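Local atomic coordinates of serine--tRNA ligase (Pyrococcus horikoshii, PDB entry 2ZR2), a protein that catalyses the ATP-dependent attachment of serine to tRNA(Ser) and probably also charges tRNA(Sec) with serine. Residues A[197-202]-A[406-411]; A[235-240]-A[284-289]; A[318-323]-A[372-377]. All coordinates share one frame; numbering follows the deposited sequence.

Contact 1 of 3, residues A[197-202]-A[406-411]. With AMP (adenosine monophosphate), chain C.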
loop_
_atom_site.group_PDB
_atom_site.type_symbol
_atom_site.label_atom_id
_atom_site.label_comp_id
_atom_site.label_asym_id
_atom_site.label_seq_id
_atom_site.Cartn_x
_atom_site.Cartn_y
_atom_site.Cartn_z
ATOM N N LEU A 197 13.838 -4.941 6.311
ATOM C CA LEU A 197 13.240 -4.719 7.623
ATOM C C LEU A 197 14.242 -4.151 8.595
ATOM O O LEU A 197 13.912 -3.264 9.385
ATOM C CB LEU A 197 12.690 -6.007 8.218
ATOM C CG LEU A 197 11.574 -6.716 7.453
ATOM C CD1 LEU A 197 11.052 -7.860 8.329
ATOM C CD2 LEU A 197 10.444 -5.731 7.076
ATOM N N ALA A 198 15.463 -4.671 8.534
ATOM C CA ALA A 198 16.529 -4.224 9.428
ATOM C C ALA A 198 16.758 -2.731 9.294
ATOM O O ALA A 198 16.885 -2.028 10.294
ATOM C CB ALA A 198 17.829 -4.988 9.141
ATOM N N LEU A 199 16.792 -2.247 8.059
ATOM C CA LEU A 199 17.019 -0.831 7.808
ATOM C C LEU A 199 15.907 0.032 8.383
ATOM O O LEU A 199 16.161 1.136 8.839
ATOM C CB LEU A 199 17.188 -0.591 6.300
ATOM C CG LEU A 199 18.544 -1.059 5.734
ATOM C CD1 LEU A 199 18.504 -1.216 4.226
ATOM C CD2 LEU A 199 19.610 -0.054 6.142
ATOM N N ILE A 200 14.678 -0.474 8.379
ATOM C CA ILE A 200 13.557 0.263 8.939
ATOM C C ILE A 200 13.741 0.368 10.459
ATOM O O ILE A 200 13.638 1.460 11.027
ATOM C CB ILE A 200 12.236 -0.452 8.617
ATOM C CG1 ILE A 200 11.925 -0.280 7.138
ATOM C CG2 ILE A 200 11.077 0.086 9.487
ATOM C CD1 ILE A 200 10.659 -1.007 6.697
ATOM N N ARG A 201 14.010 -0.755 11.125
ATOM C CA ARG A 201 14.210 -0.717 12.575
ATOM C C ARG A 201 15.371 0.187 12.983
ATOM O O ARG A 201 15.233 1.014 13.885
ATOM C CB ARG A 201 14.435 -2.117 13.149
ATOM C CG ARG A 201 13.164 -2.798 13.644
ATOM C CD ARG A 201 12.256 -1.828 14.407
ATOM N NE ARG A 201 12.757 -1.403 15.718
ATOM C CZ ARG A 201 12.716 -2.152 16.819
ATOM N NH1 ARG A 201 13.188 -1.671 17.956
ATOM N NH2 ARG A 201 12.209 -3.381 16.786
ATOM N N PHE A 202 16.514 0.012 12.331
ATOM C CA PHE A 202 17.677 0.838 12.609
ATOM C C PHE A 202 17.234 2.306 12.575
ATOM O O PHE A 202 17.295 3.009 13.581
ATOM C CB PHE A 202 18.746 0.575 11.549
ATOM C CG PHE A 202 19.922 1.486 11.627
ATOM C CD1 PHE A 202 20.714 1.527 12.768
ATOM C CD2 PHE A 202 20.231 2.329 10.560
ATOM C CE1 PHE A 202 21.804 2.406 12.844
ATOM C CE2 PHE A 202 21.317 3.215 10.618
ATOM C CZ PHE A 202 22.104 3.257 11.757
ATOM N N THR A 406 14.068 12.335 4.654
ATOM C CA THR A 406 14.179 10.900 4.619
ATOM C C THR A 406 15.019 10.534 5.820
ATOM O O THR A 406 15.785 11.357 6.305
ATOM C CB THR A 406 14.939 10.470 3.353
ATOM O OG1 THR A 406 14.345 11.093 2.216
ATOM C CG2 THR A 406 14.912 8.963 3.179
ATOM N N ALA A 407 14.836 9.326 6.331
ATOM C CA ALA A 407 15.687 8.819 7.406
ATOM C C ALA A 407 16.377 7.741 6.572
ATOM O O ALA A 407 17.584 7.770 6.347
ATOM C CB ALA A 407 14.871 8.199 8.520
ATOM N N ILE A 408 15.573 6.807 6.081
ATOM C CA ILE A 408 16.058 5.758 5.212
ATOM C C ILE A 408 14.927 5.241 4.345
ATOM O O ILE A 408 13.838 4.916 4.827
ATOM C CB ILE A 408 16.627 4.569 5.973
ATOM C CG1 ILE A 408 17.962 4.946 6.600
ATOM C CG2 ILE A 408 16.839 3.395 5.014
ATOM C CD1 ILE A 408 18.589 3.804 7.406
ATOM N N ALA A 409 15.186 5.200 3.050
ATOM C CA ALA A 409 14.228 4.668 2.115
ATOM C C ALA A 409 15.008 3.403 1.784
ATOM O O ALA A 409 16.067 3.462 1.174
ATOM C CB ALA A 409 14.107 5.582 0.920
ATOM N N THR A 410 14.501 2.264 2.238
ATOM C CA THR A 410 15.189 0.995 2.051
ATOM C C THR A 410 15.657 0.700 0.635
ATOM O O THR A 410 16.792 0.269 0.441
ATOM C CB THR A 410 14.337 -0.186 2.588
ATOM O OG1 THR A 410 13.079 -0.240 1.899
ATOM C CG2 THR A 410 14.082 -0.016 4.078
ATOM N N SER A 411 14.800 0.930 -0.348
ATOM C CA SER A 411 15.145 0.685 -1.753
ATOM C C SER A 411 16.586 1.144 -2.052
ATOM O O SER A 411 17.460 0.327 -2.326
ATOM C CB SER A 411 14.181 1.457 -2.647
ATOM O OG SER A 411 14.135 2.826 -2.213
HETATM P P AMP C . 11.117 12.596 -2.150
HETATM O O1P AMP C . 12.023 13.556 -1.487
HETATM O O2P AMP C . 9.867 11.950 -1.379
HETATM O O3P AMP C . 10.951 12.528 -3.765
HETATM O "O5'" AMP C . 12.008 11.243 -2.081
HETATM C "C5'" AMP C . 12.831 10.970 -0.944
HETATM C "C4'" AMP C . 13.572 9.652 -1.106
HETATM O "O4'" AMP C . 12.651 8.575 -1.372
HETATM C "C3'" AMP C . 14.519 9.649 -2.303
HETATM O "O3'" AMP C . 15.740 10.302 -1.949
HETATM C "C2'" AMP C . 14.787 8.169 -2.418
HETATM O "O2'" AMP C . 15.670 7.742 -1.376
HETATM C "C1'" AMP C . 13.380 7.580 -2.206
HETATM N N9 AMP C . 12.659 7.454 -3.507
HETATM C C8 AMP C . 11.964 8.418 -4.139
HETATM N N7 AMP C . 11.422 7.910 -5.250
HETATM C C5 AMP C . 11.775 6.629 -5.324
HETATM C C6 AMP C . 11.517 5.606 -6.233
HETATM N N6 AMP C . 10.769 5.832 -7.299
HETATM N N1 AMP C . 12.031 4.373 -6.012
HETATM C C2 AMP C . 12.783 4.121 -4.930
HETATM N N3 AMP C . 13.044 5.089 -4.045
HETATM C C4 AMP C . 12.558 6.340 -4.220
#
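The Phe202 ring meets Ile408 at its edge, near the ring plane: CD2 lies 3.8 Å from Ile408 CD1, so the methyl group abuts the rim and does not lie over a face. Val433, Leu434 and Tyr437 of the same chain also touch this side chain. The other flat group, the adenine of AMP, lies on the far side of segment 406-411, where Ser411 OG donates a hydrogen bond to its N3 (3.1 Å).

Between these ends the packing is apolar. Ile408 CD1 also approaches Leu199, with CD2 of the leucine 4.2 Å from it and the two side chains crossing at about a right angle. Two residues beyond Ile408, Thr410 turns its methyl CG2 to the helix, 3.9 Å from Leu199 CB and 3.8 Å from Ile200 CG1. With OG1 between the backbone N and the carbonyl carbon (chi1 60°), CG2 is set against this pair, while OG1 hydrogen-bonds Asp196 of the same helix, which satisfies the hydroxyl beside an otherwise apolar interface. Ile200 also packs on Leu197 of the second subunit.

The chain turns at Ala407, where Ala407 and Ile408 face Val305 in a classic beta bulge, and Ala409 is the N-cap of helix 410-420. Helix 190-209 at the dimer interface against this strand-to-helix junction is the pairing of motif 1 with motif 3 in class II synthetases.

Contact 2 of 3, residues A[235-240]-A[284-289]; sequences FEDVIY and KEAGTA. With AMP (adenosine monophosphate), chain C.
Lys284 N donates to Val238 O at 2.9 Å and Ala286 N to Asp237 O at 3.3 Å, both acceptors lying at or just past the C-terminal end of helix 234-237. Two backbone donors spaced two residues apart thus clamp the loop to consecutive carbonyls. Ala286 CB makes a van der Waals contact with the same Asp237 O, at 3.5 Å.

The charged contact is made by the Lys284 side chain. Its chain is extended beyond CG (chi2 177°), which carries NZ to the C-terminal carbonyls of the short helix, where it hydrogen-bonds Phe235 O at 3.2 Å, tilted from the carbonyl plane. The position of the ammonium group at the helix's C-terminal end is probably favourable electrostatically.

Apolar contact comes from the same side chain: Lys284 CG sits over one face of the Tyr240 ring, 3.7 Å from its centroid and 17° off the normal, a CH-pi contact, while the two side chains run past each other in opposite directions. A serine in place of Lys284 would probably leave the Phe235 carbonyl without its donor and uncover the Tyr240 face.

The ligand contact points the other way. Glu285, its chain bent at chi2, accepts a hydrogen bond at OE2 from AMP N6 (2.9 Å). Glu285 also starts a type I turn, closed by Thr288 N to Glu285 O at 3.2 Å, and Arg184 bonds to Glu285 O as well. Arg283, Lys284 and Glu285, between strands 273-282 and 301-311, form the Arg-x-Glu signature of class II motif 2, whose loop here reads the adenine amino group.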
loop_
_atom_site.group_PDB
_atom_site.type_symbol
_atom_site.label_atom_id
_atom_site.label_comp_id
_atom_site.label_asym_id
_atom_site.label_seq_id
_atom_site.Cartn_x
_atom_site.Cartn_y
_atom_site.Cartn_z
ATOM N N PHE A 235 -0.623 14.926 -8.928
ATOM C CA PHE A 235 -1.735 13.993 -9.110
ATOM C C PHE A 235 -1.635 13.295 -10.447
ATOM O O PHE A 235 -2.116 12.180 -10.603
ATOM C CB PHE A 235 -3.100 14.694 -9.009
ATOM C CG PHE A 235 -3.500 15.040 -7.605
ATOM C CD1 PHE A 235 -3.336 16.333 -7.114
ATOM C CD2 PHE A 235 -4.002 14.060 -6.751
ATOM C CE1 PHE A 235 -3.668 16.640 -5.788
ATOM C CE2 PHE A 235 -4.334 14.355 -5.420
ATOM C CZ PHE A 235 -4.168 15.645 -4.938
ATOM N N GLU A 236 -0.987 13.937 -11.409
ATOM C CA GLU A 236 -0.833 13.353 -12.735
ATOM C C GLU A 236 0.410 12.461 -12.788
ATOM O O GLU A 236 0.364 11.300 -13.200
ATOM C CB GLU A 236 -0.713 14.472 -13.775
ATOM C CG GLU A 236 -0.653 14.012 -15.234
ATOM C CD GLU A 236 -0.382 15.167 -16.208
ATOM O OE1 GLU A 236 -0.303 14.914 -17.433
ATOM O OE2 GLU A 236 -0.242 16.329 -15.755
ATOM N N ASP A 237 1.516 13.012 -12.319
ATOM C CA ASP A 237 2.791 12.326 -12.356
ATOM C C ASP A 237 3.128 11.300 -11.298
ATOM O O ASP A 237 3.747 10.287 -11.604
ATOM C CB ASP A 237 3.897 13.375 -12.381
ATOM C CG ASP A 237 3.814 14.254 -13.601
ATOM O OD1 ASP A 237 4.288 15.412 -13.534
ATOM O OD2 ASP A 237 3.275 13.781 -14.632
ATOM N N VAL A 238 2.740 11.534 -10.056
ATOM C CA VAL A 238 3.146 10.595 -9.039
ATOM C C VAL A 238 2.087 9.862 -8.230
ATOM O O VAL A 238 2.262 8.690 -7.901
ATOM C CB VAL A 238 4.175 11.282 -8.066
ATOM C CG1 VAL A 238 4.506 12.669 -8.535
ATOM C CG2 VAL A 238 3.641 11.349 -6.689
ATOM N N ILE A 239 0.978 10.519 -7.938
ATOM C CA ILE A 239 -0.034 9.901 -7.101
ATOM C C ILE A 239 -1.094 9.024 -7.754
ATOM O O ILE A 239 -1.777 9.436 -8.690
ATOM C CB ILE A 239 -0.730 10.982 -6.280
ATOM C CG1 ILE A 239 0.314 11.763 -5.482
ATOM C CG2 ILE A 239 -1.738 10.356 -5.346
ATOM C CD1 ILE A 239 -0.210 13.080 -4.961
ATOM N N TYR A 240 -1.224 7.812 -7.221
ATOM C CA TYR A 240 -2.206 6.821 -7.669
ATOM C C TYR A 240 -3.518 7.045 -6.931
ATOM O O TYR A 240 -3.538 7.165 -5.696
ATOM C CB TYR A 240 -1.791 5.396 -7.303
ATOM C CG TYR A 240 -0.701 4.775 -8.113
ATOM C CD1 TYR A 240 -0.909 4.421 -9.437
ATOM C CD2 TYR A 240 0.522 4.466 -7.534
ATOM C CE1 TYR A 240 0.073 3.762 -10.164
ATOM C CE2 TYR A 240 1.511 3.810 -8.253
ATOM C CZ TYR A 240 1.282 3.462 -9.563
ATOM O OH TYR A 240 2.266 2.843 -10.286
ATOM N N LYS A 284 3.830 6.674 -9.308
ATOM C CA LYS A 284 3.586 6.315 -10.695
ATOM C C LYS A 284 4.886 6.405 -11.474
ATOM O O LYS A 284 5.128 5.606 -12.370
ATOM C CB LYS A 284 2.579 7.270 -11.336
ATOM C CG LYS A 284 1.132 7.111 -10.902
ATOM C CD LYS A 284 0.257 8.186 -11.560
ATOM C CE LYS A 284 -1.212 8.077 -11.156
ATOM N NZ LYS A 284 -2.039 9.214 -11.665
ATOM N N GLU A 285 5.725 7.377 -11.125
ATOM C CA GLU A 285 6.975 7.580 -11.835
ATOM C C GLU A 285 6.663 7.733 -13.322
ATOM O O GLU A 285 7.413 7.246 -14.168
ATOM C CB GLU A 285 7.931 6.400 -11.631
ATOM C CG GLU A 285 8.634 6.383 -10.276
ATOM C CD GLU A 285 9.386 7.678 -9.973
ATOM O OE1 GLU A 285 9.859 8.338 -10.927
ATOM O OE2 GLU A 285 9.519 8.026 -8.776
ATOM N N ALA A 286 5.562 8.425 -13.626
ATOM C CA ALA A 286 5.117 8.634 -15.005
ATOM C C ALA A 286 6.165 9.251 -15.935
ATOM O O ALA A 286 6.325 8.803 -17.069
ATOM C CB ALA A 286 3.852 9.480 -15.014
ATOM N N GLY A 287 6.871 10.275 -15.458
ATOM C CA GLY A 287 7.895 10.928 -16.263
ATOM C C GLY A 287 8.817 9.966 -17.002
ATOM O O GLY A 287 9.373 10.328 -18.040
ATOM N N THR A 288 9.002 8.759 -16.461
ATOM C CA THR A 288 9.832 7.725 -17.085
ATOM C C THR A 288 9.012 6.454 -17.298
ATOM O O THR A 288 7.861 6.367 -16.871
ATOM C CB THR A 288 11.062 7.345 -16.231
ATOM O OG1 THR A 288 10.760 7.504 -14.839
ATOM C CG2 THR A 288 12.253 8.193 -16.612
ATOM N N ALA A 289 9.610 5.480 -17.974
ATOM C CA ALA A 289 8.975 4.189 -18.251
ATOM C C ALA A 289 10.156 3.238 -18.413
ATOM O O ALA A 289 10.011 2.067 -18.786
ATOM C CB ALA A 289 8.149 4.258 -19.547
HETATM P P AMP C . 11.117 12.596 -2.150
HETATM O O1P AMP C . 12.023 13.556 -1.487
HETATM O O2P AMP C . 9.867 11.950 -1.379
HETATM O O3P AMP C . 10.951 12.528 -3.765
HETATM O "O5'" AMP C . 12.008 11.243 -2.081
HETATM C "C5'" AMP C . 12.831 10.970 -0.944
HETATM C "C4'" AMP C . 13.572 9.652 -1.106
HETATM O "O4'" AMP C . 12.651 8.575 -1.372
HETATM C "C3'" AMP C . 14.519 9.649 -2.303
HETATM O "O3'" AMP C . 15.740 10.302 -1.949
HETATM C "C2'" AMP C . 14.787 8.169 -2.418
HETATM O "O2'" AMP C . 15.670 7.742 -1.376
HETATM C "C1'" AMP C . 13.380 7.580 -2.206
HETATM N N9 AMP C . 12.659 7.454 -3.507
HETATM C C8 AMP C . 11.964 8.418 -4.139
HETATM N N7 AMP C . 11.422 7.910 -5.250
HETATM C C5 AMP C . 11.775 6.629 -5.324
HETATM C C6 AMP C . 11.517 5.606 -6.233
HETATM N N6 AMP C . 10.769 5.832 -7.299
HETATM N N1 AMP C . 12.031 4.373 -6.012
HETATM C C2 AMP C . 12.783 4.121 -4.930
HETATM N N3 AMP C . 13.044 5.089 -4.045
HETATM C C4 AMP C . 12.558 6.340 -4.220
#

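Contact 3 of 3, residues A[318-323]-A[372-377]. With AMP (adenosine monophosphate), chain C.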
loop_
_atom_site.group_PDB
_atom_site.type_symbol
_atom_site.label_atom_id
_atom_site.label_comp_id
_atom_site.label_asym_id
_atom_site.label_seq_id
_atom_site.Cartn_x
_atom_site.Cartn_y
_atom_site.Cartn_z
ATOM N N GLU A 318 16.822 25.922 11.883
ATOM C CA GLU A 318 17.700 25.182 12.773
ATOM C C GLU A 318 17.328 23.688 12.704
ATOM O O GLU A 318 18.183 22.795 12.808
ATOM C CB GLU A 318 17.529 25.714 14.187
ATOM C CG GLU A 318 18.558 25.227 15.179
ATOM C CD GLU A 318 18.285 25.766 16.562
ATOM O OE1 GLU A 318 18.059 26.994 16.681
ATOM O OE2 GLU A 318 18.294 24.963 17.519
ATOM N N TRP A 319 16.035 23.429 12.531
ATOM C CA TRP A 319 15.539 22.066 12.430
ATOM C C TRP A 319 15.899 21.449 11.094
ATOM O O TRP A 319 16.264 20.270 11.027
ATOM C CB TRP A 319 14.025 22.039 12.616
ATOM C CG TRP A 319 13.664 21.824 14.029
ATOM C CD1 TRP A 319 13.003 22.692 14.859
ATOM C CD2 TRP A 319 14.024 20.695 14.826
ATOM N NE1 TRP A 319 12.941 22.168 16.129
ATOM C CE2 TRP A 319 13.559 20.944 16.137
ATOM C CE3 TRP A 319 14.699 19.496 14.560
ATOM C CZ2 TRP A 319 13.747 20.035 17.185
ATOM C CZ3 TRP A 319 14.889 18.587 15.604
ATOM C CH2 TRP A 319 14.412 18.867 16.901
ATOM N N HIS A 320 15.777 22.246 10.034
ATOM C CA HIS A 320 16.106 21.786 8.701
ATOM C C HIS A 320 17.516 21.241 8.791
ATOM O O HIS A 320 17.835 20.171 8.277
ATOM C CB HIS A 320 16.078 22.949 7.711
ATOM C CG HIS A 320 16.272 22.531 6.284
ATOM N ND1 HIS A 320 16.334 23.431 5.243
ATOM C CD2 HIS A 320 16.398 21.303 5.723
ATOM C CE1 HIS A 320 16.488 22.779 4.104
ATOM N NE2 HIS A 320 16.531 21.485 4.368
ATOM N N GLU A 321 18.359 21.982 9.482
ATOM C CA GLU A 321 19.732 21.584 9.638
ATOM C C GLU A 321 19.893 20.343 10.515
ATOM O O GLU A 321 20.812 19.561 10.306
ATOM C CB GLU A 321 20.522 22.753 10.216
ATOM C CG GLU A 321 21.886 22.922 9.585
ATOM C CD GLU A 321 21.810 23.242 8.098
ATOM O OE1 GLU A 321 21.094 24.209 7.717
ATOM O OE2 GLU A 321 22.477 22.521 7.316
ATOM N N LYS A 322 19.018 20.153 11.499
ATOM C CA LYS A 322 19.144 18.982 12.368
ATOM C C LYS A 322 18.724 17.692 11.686
ATOM O O LYS A 322 19.439 16.683 11.773
ATOM C CB LYS A 322 18.327 19.132 13.649
ATOM C CG LYS A 322 18.880 20.096 14.670
ATOM C CD LYS A 322 17.976 20.127 15.893
ATOM C CE LYS A 322 18.255 21.336 16.767
ATOM N NZ LYS A 322 17.238 21.501 17.855
ATOM N N ILE A 323 17.573 17.717 11.013
ATOM C CA ILE A 323 17.091 16.514 10.347
ATOM C C ILE A 323 18.054 16.022 9.271
ATOM O O ILE A 323 18.345 14.816 9.212
ATOM C CB ILE A 323 15.655 16.690 9.750
ATOM C CG1 ILE A 323 15.620 17.843 8.759
ATOM C CG2 ILE A 323 14.651 16.915 10.857
ATOM C CD1 ILE A 323 14.223 18.085 8.191
ATOM N N VAL A 372 18.629 10.506 0.105
ATOM C CA VAL A 372 17.720 11.139 1.073
ATOM C C VAL A 372 17.510 12.602 0.730
ATOM O O VAL A 372 18.325 13.219 0.050
ATOM C CB VAL A 372 18.179 11.066 2.588
ATOM C CG1 VAL A 372 19.177 9.974 2.800
ATOM C CG2 VAL A 372 18.688 12.401 3.061
ATOM N N SER A 373 16.404 13.157 1.204
ATOM C CA SER A 373 16.119 14.556 0.943
ATOM C C SER A 373 15.435 15.245 2.136
ATOM O O SER A 373 14.454 14.733 2.688
ATOM C CB SER A 373 15.266 14.669 -0.312
ATOM O OG SER A 373 15.137 16.023 -0.685
ATOM N N ALA A 374 15.982 16.395 2.537
ATOM C CA ALA A 374 15.462 17.186 3.656
ATOM C C ALA A 374 14.986 18.549 3.156
ATOM O O ALA A 374 15.750 19.302 2.559
ATOM C CB ALA A 374 16.544 17.374 4.712
ATOM N N SER A 375 13.726 18.878 3.416
ATOM C CA SER A 375 13.190 20.149 2.957
ATOM C C SER A 375 12.544 20.958 4.070
ATOM O O SER A 375 11.925 20.406 4.979
ATOM C CB SER A 375 12.135 19.913 1.867
ATOM O OG SER A 375 12.530 18.890 0.967
ATOM N N ASN A 376 12.712 22.273 4.006
ATOM C CA ASN A 376 12.057 23.139 4.958
ATOM C C ASN A 376 10.897 23.684 4.134
ATOM O O ASN A 376 11.087 24.369 3.119
ATOM C CB ASN A 376 12.957 24.288 5.402
ATOM C CG ASN A 376 12.293 25.165 6.465
ATOM O OD1 ASN A 376 11.076 25.364 6.444
ATOM N ND2 ASN A 376 13.093 25.699 7.392
ATOM N N CYS A 377 9.686 23.375 4.552
ATOM C CA CYS A 377 8.534 23.841 3.799
ATOM C C CYS A 377 7.970 25.143 4.322
ATOM O O CYS A 377 7.003 25.660 3.765
ATOM C CB CYS A 377 7.449 22.768 3.825
ATOM S SG CYS A 377 8.080 21.169 3.290
HETATM P P AMP C . 11.117 12.596 -2.150
HETATM O O1P AMP C . 12.023 13.556 -1.487
HETATM O O2P AMP C . 9.867 11.950 -1.379
HETATM O O3P AMP C . 10.951 12.528 -3.765
HETATM O "O5'" AMP C . 12.008 11.243 -2.081
HETATM C "C5'" AMP C . 12.831 10.970 -0.944
HETATM C "C4'" AMP C . 13.572 9.652 -1.106
HETATM O "O4'" AMP C . 12.651 8.575 -1.372
HETATM C "C3'" AMP C . 14.519 9.649 -2.303
HETATM O "O3'" AMP C . 15.740 10.302 -1.949
HETATM C "C2'" AMP C . 14.787 8.169 -2.418
HETATM O "O2'" AMP C . 15.670 7.742 -1.376
HETATM C "C1'" AMP C . 13.380 7.580 -2.206
HETATM N N9 AMP C . 12.659 7.454 -3.507
HETATM C C8 AMP C . 11.964 8.418 -4.139
HETATM N N7 AMP C . 11.422 7.910 -5.250
HETATM C C5 AMP C . 11.775 6.629 -5.324
HETATM C C6 AMP C . 11.517 5.606 -6.233
HETATM N N6 AMP C . 10.769 5.832 -7.299
HETATM N N1 AMP C . 12.031 4.373 -6.012
HETATM C C2 AMP C . 12.783 4.121 -4.930
HETATM N N3 AMP C . 13.044 5.089 -4.045
HETATM C C4 AMP C . 12.558 6.340 -4.220
#
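His320 projects from helix 316-333 onto strand 367-378, part of the antiparallel sheet of the class II catalytic core, with the helix laid against one face. The helix and strand segments run antiparallel at 170°, their axes 8.1 Å apart at closest approach. CG of His320 is anti to the backbone N, an arrangement that extends the imidazole over the backbone of residues 374-376.

There the ring lies with one face over the chain: Asn376 N is 3.8 Å above its centre, and the carbonyl carbon of Ser375 is near the rim of the same face. Toward the side chain of Asn376 the fit is different. The imidazole and the amide planes are 83° apart, so they do not stack, and it is Asn376 CB, 3.5 Å from His320 ND1, that makes the approach. The amide itself is turned aside, its OD1 receiving a hydrogen bond from Thr378 N. Tyr356 meets the His320 ring as well, with its plane inclined to the imidazole.

Ile323, one turn further along, adds an apolar touch, CG1 resting 4.2 Å from Ala374 CB; Val372 continues this side of the strand onto Ala327 and Phe331. Ser373 faces the site instead: its CB comes within 3.6 Å of the AMP phosphate oxygen O1P, while its OG bonds to Asp357. Ser375 likewise points away from the helix, packing on Lys355 and Ala352.

A single hydrogen bond joins the segments, from His320 NE2 to Ala374 O: it is 2.9 Å long, but the donor stands above the carbonyl plane, 66° out of it, and so does not engage a lone pair.

Overall arrangement
From the N terminus, the chain first passes the helical tRNA-binding extension, then enters contact 1 at helix 190-209. That contact stays open until residues 406-411 return, so its loop encloses both others. Contact 2 opens at 235-240 and closes at 284-289; contact 3 follows in series, from 318-323 to 372-377. None cross. Contact 1 ties the dimer-interface helix to the end of the core, contact 2 fastens the motif 2 loop to helix 234-237, and contact 3 joins helix 316-333 to the sheet. All three reach AMP from different parts. Only contacts 1 and 3 touch, through a probable hydrogen bond of 3.1 Å between Thr406 OG1 and Ser373 N and by packing of Thr406 on Val372.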